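Local coordinates for ATP-dependent 6-phosphofructokinase isozyme 2 (Escherichia coli, PDB 3CQD), which phosphorylates D-fructose 6-phosphate to fructose 1,6-bisphosphate with ATP and magnesium, the first committing step of glycolysis, and works as a homodimer, at residues A57-G62 and V78-V83; V2-L7 and I133-G138. One frame throughout, in Å; residues are numbered along the deposited sequence.

From the N terminus the chain runs first through 2-7, whose residues 4-7 form a central strand of the parallel sheet and wait for their partner until 133-138, more than 120 residues later; interaction 2 closes this long loop. Within that loop, interaction 1 closes a much shorter one: strand 55-61 leads into helix 63-75 and returns as strand 80-84. The two contacts are therefore nested and do not cross. They share one sheet, in the strand order 80-84, 55-61, 4-7, 133-137, so that strand 4-7 lies between the partners it has in 133-137 and 55-61. Ile58 N approaches Thr6 O at 2.8 Å, a probable hydrogen bond joining the two interactions.

Interaction 1: A57-G62 and V78-V83; sequences AIFPAG and VPVATV
Ala57 and Phe59 each use both backbone N-H and C=O on the strand alongside. Ala57 N donates to Pro79 O (2.8 Å) and Ala57 O accepts from Ala81 N; Phe59 N gives a longer bond to Ala81 O (3.3 Å), and Phe59 O takes Val83 N. Ala61 N closes the ladder on Val83 O (2.9 Å, N-H...O angle 163°). Ala81 O also receives a CA-H...O contact from Ile58 CA at 3.1 Å, while Ile58 turns its own backbone bonds to Thr6 and Thr8. Ala57 and Phe59 each bond to the residues flanking their opposite number, Val80 or Thr82, the pattern of parallel strands, here the two arms of a right-handed beta-alpha-beta crossover whose helix 63-75 covers the Phe59 face. CG of Phe59 is wedged between backbone N and carbonyl carbon (chi1 58°), which lays the ring alongside Thr82. There Thr82 CG2 sits over one ring face, a CH-pi contact 3.8 Å from the centroid, and Val80 CG2 meets the edge at CE1 (3.5 Å). An alanine in place of Phe59 would probably leave both methyl groups without their aromatic partner. On the other face, Ile58 CG1 packs against Ala81 CB at 4.0 Å.

Interaction 2: V2-L7 and I133-G138; sequences VRIYTL and ILVISG
Strands 4-7 and 133-137 pair in parallel as neighbours inside the central parallel sheet, a buried contact with 55-61 beyond one strand and 162-166 beyond the other. Five backbone hydrogen bonds carry it. Ile133 N donates to Arg3 O and Tyr5 N to Ile133 O, both nearly along the C=O axis; Val135 N then reaches Tyr5 O, and Leu7 N reaches Val135 O, each at 2.7 Å. Ser137 N ends the series on Leu7 O, at 3.1 Å but with an N-H...O angle of 171°.

On the face of Ile4 and Thr6, Val2 CG2 meets Ile133 CD1 at 3.6 Å, the two side chains crossing at about a right angle. Farther along, Thr6 CG2 lies near Val135 CB (4.1 Å), while Thr6 OG1 is hydrogen-bonded to Gly41 O. Helix 254-267 packs on this face, touching Ile4, Ile133 and Val135.

The opposite face is built round Leu134. Its CG stands anti to the backbone N (chi1 180°), and the CD1 methyl reaches over to Tyr5 CB at 3.7 Å and also touches Leu7 CB. The Tyr5 ring turns its edge to Ile133 O, which lies close to the ring plane, 3.7 Å from Tyr5 CD1. Leu7 and Ile136 run side by side, pointing the same way, with Leu7 CD2 4.2 Å from Ile136 CG1.

At the C-terminal end Ser137 comes close to Gly40 and Asp256, both substrate-binding, the latter probably the catalytic base, as in related sugar kinases. Placing the active site at the C-terminal ends of parallel strands in a three-layer alpha-beta-alpha sandwich is characteristic of the ribokinase-like fold of PfkB sugar kinases.

Interaction 1: A57-G62 and V78-V83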
loop_
_atom_site.group_PDB
_atom_site.type_symbol
_atom_site.label_atom_id
_atom_site.label_comp_id
_atom_site.label_asym_id
_atom_site.label_seq_id
_atom_site.Cartn_x
_atom_site.Cartn_y
_atom_site.Cartn_z
ATOM N N ALA B 57 -32.349 -19.315 4.149
ATOM C CA ALA B 57 -31.318 -18.789 5.020
ATOM C C ALA B 57 -31.898 -18.474 6.390
ATOM O O ALA B 57 -32.773 -17.614 6.518
ATOM C CB ALA B 57 -30.677 -17.545 4.408
ATOM N N ILE B 58 -31.389 -19.184 7.396
ATOM C CA ILE B 58 -31.722 -18.975 8.801
ATOM C C ILE B 58 -30.621 -18.133 9.443
ATOM O O ILE B 58 -29.427 -18.436 9.335
ATOM C CB ILE B 58 -31.909 -20.341 9.568
ATOM C CG1 ILE B 58 -32.961 -21.221 8.864
ATOM C CG2 ILE B 58 -32.306 -20.098 11.046
ATOM C CD1 ILE B 58 -32.941 -22.685 9.250
ATOM N N PHE B 59 -31.024 -17.069 10.106
ATOM C CA PHE B 59 -30.064 -16.187 10.724
ATOM C C PHE B 59 -30.725 -15.206 11.669
ATOM O O PHE B 59 -31.931 -14.907 11.545
ATOM C CB PHE B 59 -29.242 -15.443 9.661
ATOM C CG PHE B 59 -30.062 -14.647 8.711
ATOM C CD1 PHE B 59 -30.629 -15.247 7.596
ATOM C CD2 PHE B 59 -30.270 -13.292 8.924
ATOM C CE1 PHE B 59 -31.385 -14.514 6.712
ATOM C CE2 PHE B 59 -31.015 -12.546 8.038
ATOM C CZ PHE B 59 -31.575 -13.152 6.931
ATOM N N PRO B 60 -29.936 -14.710 12.635
ATOM C CA PRO B 60 -30.418 -13.619 13.466
ATOM C C PRO B 60 -30.344 -12.315 12.688
ATOM O O PRO B 60 -29.419 -12.115 11.893
ATOM C CB PRO B 60 -29.451 -13.622 14.651
ATOM C CG PRO B 60 -28.164 -14.192 14.089
ATOM C CD PRO B 60 -28.574 -15.159 13.011
ATOM N N ALA B 61 -31.341 -11.459 12.880
ATOM C CA ALA B 61 -31.351 -10.148 12.250
ATOM C C ALA B 61 -31.729 -9.143 13.311
ATOM O O ALA B 61 -32.678 -9.355 14.059
ATOM C CB ALA B 61 -32.327 -10.119 11.091
ATOM N N GLY B 62 -30.965 -8.057 13.394
ATOM C CA GLY B 62 -31.165 -7.070 14.444
ATOM C C GLY B 62 -31.113 -5.671 13.877
ATOM O O GLY B 62 -30.208 -5.334 13.117
ATOM N N VAL B 78 -34.448 -15.025 -2.071
ATOM C CA VAL B 78 -33.848 -15.984 -1.173
ATOM C C VAL B 78 -34.747 -16.154 0.056
ATOM O O VAL B 78 -34.870 -15.228 0.856
ATOM C CB VAL B 78 -32.427 -15.574 -0.771
ATOM C CG1 VAL B 78 -31.867 -16.541 0.261
ATOM C CG2 VAL B 78 -31.535 -15.498 -2.008
ATOM N N PRO B 79 -35.379 -17.337 0.205
ATOM C CA PRO B 79 -36.216 -17.506 1.389
ATOM C C PRO B 79 -35.407 -17.402 2.680
ATOM O O PRO B 79 -34.216 -17.741 2.724
ATOM C CB PRO B 79 -36.838 -18.897 1.215
ATOM C CG PRO B 79 -36.025 -19.577 0.201
ATOM C CD PRO B 79 -35.361 -18.542 -0.643
ATOM N N VAL B 80 -36.083 -16.932 3.720
ATOM C CA VAL B 80 -35.444 -16.455 4.925
ATOM C C VAL B 80 -36.244 -16.976 6.130
ATOM O O VAL B 80 -37.466 -17.133 6.061
ATOM C CB VAL B 80 -35.359 -14.903 4.819
ATOM C CG1 VAL B 80 -35.928 -14.136 6.030
ATOM C CG2 VAL B 80 -33.973 -14.454 4.362
ATOM N N ALA B 81 -35.541 -17.300 7.209
ATOM C CA ALA B 81 -36.198 -17.585 8.483
ATOM C C ALA B 81 -35.324 -16.924 9.522
ATOM O O ALA B 81 -34.250 -17.435 9.874
ATOM C CB ALA B 81 -36.322 -19.087 8.728
ATOM N N THR B 82 -35.773 -15.759 9.974
ATOM C CA THR B 82 -34.983 -14.915 10.846
ATOM C C THR B 82 -35.482 -15.000 12.279
ATOM O O THR B 82 -36.671 -15.284 12.536
ATOM C CB THR B 82 -34.967 -13.419 10.378
ATOM O OG1 THR B 82 -36.301 -12.896 10.327
ATOM C CG2 THR B 82 -34.346 -13.298 9.012
ATOM N N VAL B 83 -34.559 -14.805 13.211
ATOM C CA VAL B 83 -34.952 -14.500 14.567
ATOM C C VAL B 83 -34.459 -13.102 14.872
ATOM O O VAL B 83 -33.301 -12.742 14.577
ATOM C CB VAL B 83 -34.492 -15.555 15.613
ATOM C CG1 VAL B 83 -34.592 -16.979 15.038
ATOM C CG2 VAL B 83 -33.118 -15.256 16.134
#

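Interaction 2: V2-L7 and I133-G138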
loop_
_atom_site.group_PDB
_atom_site.type_symbol
_atom_site.label_atom_id
_atom_site.label_comp_id
_atom_site.label_asym_id
_atom_site.label_seq_id
_atom_site.Cartn_x
_atom_site.Cartn_y
_atom_site.Cartn_z
ATOM N N VAL B 2 -34.186 -32.547 -2.008
ATOM C CA VAL B 2 -34.673 -32.235 -0.664
ATOM C C VAL B 2 -34.599 -30.739 -0.386
ATOM O O VAL B 2 -33.983 -29.986 -1.144
ATOM C CB VAL B 2 -33.897 -33.001 0.441
ATOM C CG1 VAL B 2 -34.114 -34.517 0.309
ATOM C CG2 VAL B 2 -32.419 -32.629 0.430
ATOM N N ARG B 3 -35.236 -30.323 0.703
ATOM C CA ARG B 3 -35.185 -28.940 1.147
ATOM C C ARG B 3 -33.799 -28.592 1.671
ATOM O O ARG B 3 -33.145 -29.409 2.321
ATOM C CB ARG B 3 -36.231 -28.689 2.224
ATOM C CG ARG B 3 -37.664 -28.709 1.704
ATOM C CD ARG B 3 -38.653 -28.469 2.830
ATOM N NE ARG B 3 -38.856 -27.043 3.095
ATOM C CZ ARG B 3 -40.043 -26.448 3.213
ATOM N NH1 ARG B 3 -41.167 -27.150 3.112
ATOM N NH2 ARG B 3 -40.106 -25.145 3.458
ATOM N N ILE B 4 -33.353 -27.380 1.361
ATOM C CA ILE B 4 -32.048 -26.917 1.791
ATOM C C ILE B 4 -32.211 -25.679 2.648
ATOM O O ILE B 4 -33.029 -24.807 2.362
ATOM C CB ILE B 4 -31.099 -26.606 0.607
ATOM C CG1 ILE B 4 -30.954 -27.828 -0.304
ATOM C CG2 ILE B 4 -29.721 -26.123 1.117
ATOM C CD1 ILE B 4 -30.305 -27.499 -1.645
ATOM N N TYR B 5 -31.427 -25.643 3.718
ATOM C CA TYR B 5 -31.416 -24.538 4.631
ATOM C C TYR B 5 -29.973 -24.182 4.899
ATOM O O TYR B 5 -29.065 -25.002 4.740
ATOM C CB TYR B 5 -32.126 -24.903 5.945
ATOM C CG TYR B 5 -33.568 -25.321 5.757
ATOM C CD1 TYR B 5 -33.893 -26.630 5.389
ATOM C CD2 TYR B 5 -34.601 -24.414 5.935
ATOM C CE1 TYR B 5 -35.206 -27.017 5.197
ATOM C CE2 TYR B 5 -35.938 -24.797 5.750
ATOM C CZ TYR B 5 -36.221 -26.104 5.380
ATOM O OH TYR B 5 -37.523 -26.508 5.207
ATOM N N THR B 6 -29.758 -22.934 5.285
ATOM C CA THR B 6 -28.443 -22.536 5.680
ATOM C C THR B 6 -28.612 -21.881 7.017
ATOM O O THR B 6 -29.691 -21.403 7.346
ATOM C CB THR B 6 -27.782 -21.580 4.664
ATOM O OG1 THR B 6 -28.366 -20.291 4.783
ATOM C CG2 THR B 6 -27.951 -22.098 3.225
ATOM N N LEU B 7 -27.552 -21.907 7.798
ATOM C CA LEU B 7 -27.559 -21.247 9.085
ATOM C C LEU B 7 -26.367 -20.325 9.129
ATOM O O LEU B 7 -25.240 -20.746 8.892
ATOM C CB LEU B 7 -27.478 -22.257 10.226
ATOM C CG LEU B 7 -27.433 -21.646 11.628
ATOM C CD1 LEU B 7 -28.696 -20.811 11.949
ATOM C CD2 LEU B 7 -27.180 -22.734 12.665
ATOM N N ILE B 133 -31.338 -30.709 4.165
ATOM C CA ILE B 133 -29.945 -30.354 4.333
ATOM C C ILE B 133 -29.847 -29.015 5.019
ATOM O O ILE B 133 -30.580 -28.077 4.682
ATOM C CB ILE B 133 -29.227 -30.337 2.972
ATOM C CG1 ILE B 133 -29.247 -31.750 2.383
ATOM C CG2 ILE B 133 -27.796 -29.758 3.092
ATOM C CD1 ILE B 133 -28.986 -31.754 0.905
ATOM N N LEU B 134 -28.962 -28.948 6.006
ATOM C CA LEU B 134 -28.604 -27.695 6.634
ATOM C C LEU B 134 -27.134 -27.387 6.382
ATOM O O LEU B 134 -26.257 -28.211 6.674
ATOM C CB LEU B 134 -28.890 -27.729 8.142
ATOM C CG LEU B 134 -28.530 -26.430 8.886
ATOM C CD1 LEU B 134 -29.422 -25.252 8.440
ATOM C CD2 LEU B 134 -28.614 -26.643 10.384
ATOM N N VAL B 135 -26.884 -26.210 5.828
ATOM C CA VAL B 135 -25.531 -25.715 5.660
ATOM C C VAL B 135 -25.221 -24.707 6.755
ATOM O O VAL B 135 -25.781 -23.617 6.784
ATOM C CB VAL B 135 -25.296 -25.081 4.265
ATOM C CG1 VAL B 135 -23.823 -24.840 4.064
ATOM C CG2 VAL B 135 -25.824 -25.998 3.184
ATOM N N ILE B 136 -24.344 -25.095 7.669
ATOM C CA ILE B 136 -23.910 -24.187 8.717
ATOM C C ILE B 136 -22.630 -23.531 8.235
ATOM O O ILE B 136 -21.592 -24.184 8.120
ATOM C CB ILE B 136 -23.659 -24.891 10.057
ATOM C CG1 ILE B 136 -24.944 -25.543 10.580
ATOM C CG2 ILE B 136 -23.117 -23.891 11.101
ATOM C CD1 ILE B 136 -24.882 -27.034 10.628
ATOM N N SER B 137 -22.706 -22.236 7.951
ATOM C CA SER B 137 -21.577 -21.574 7.342
ATOM C C SER B 137 -21.334 -20.210 7.943
ATOM O O SER B 137 -22.238 -19.376 8.022
ATOM C CB SER B 137 -21.732 -21.497 5.822
ATOM O OG SER B 137 -20.701 -20.689 5.266
ATOM N N GLY B 138 -20.100 -20.021 8.380
ATOM C CA GLY B 138 -19.623 -18.718 8.773
ATOM C C GLY B 138 -18.989 -18.780 10.140
ATOM O O GLY B 138 -18.867 -19.853 10.760
#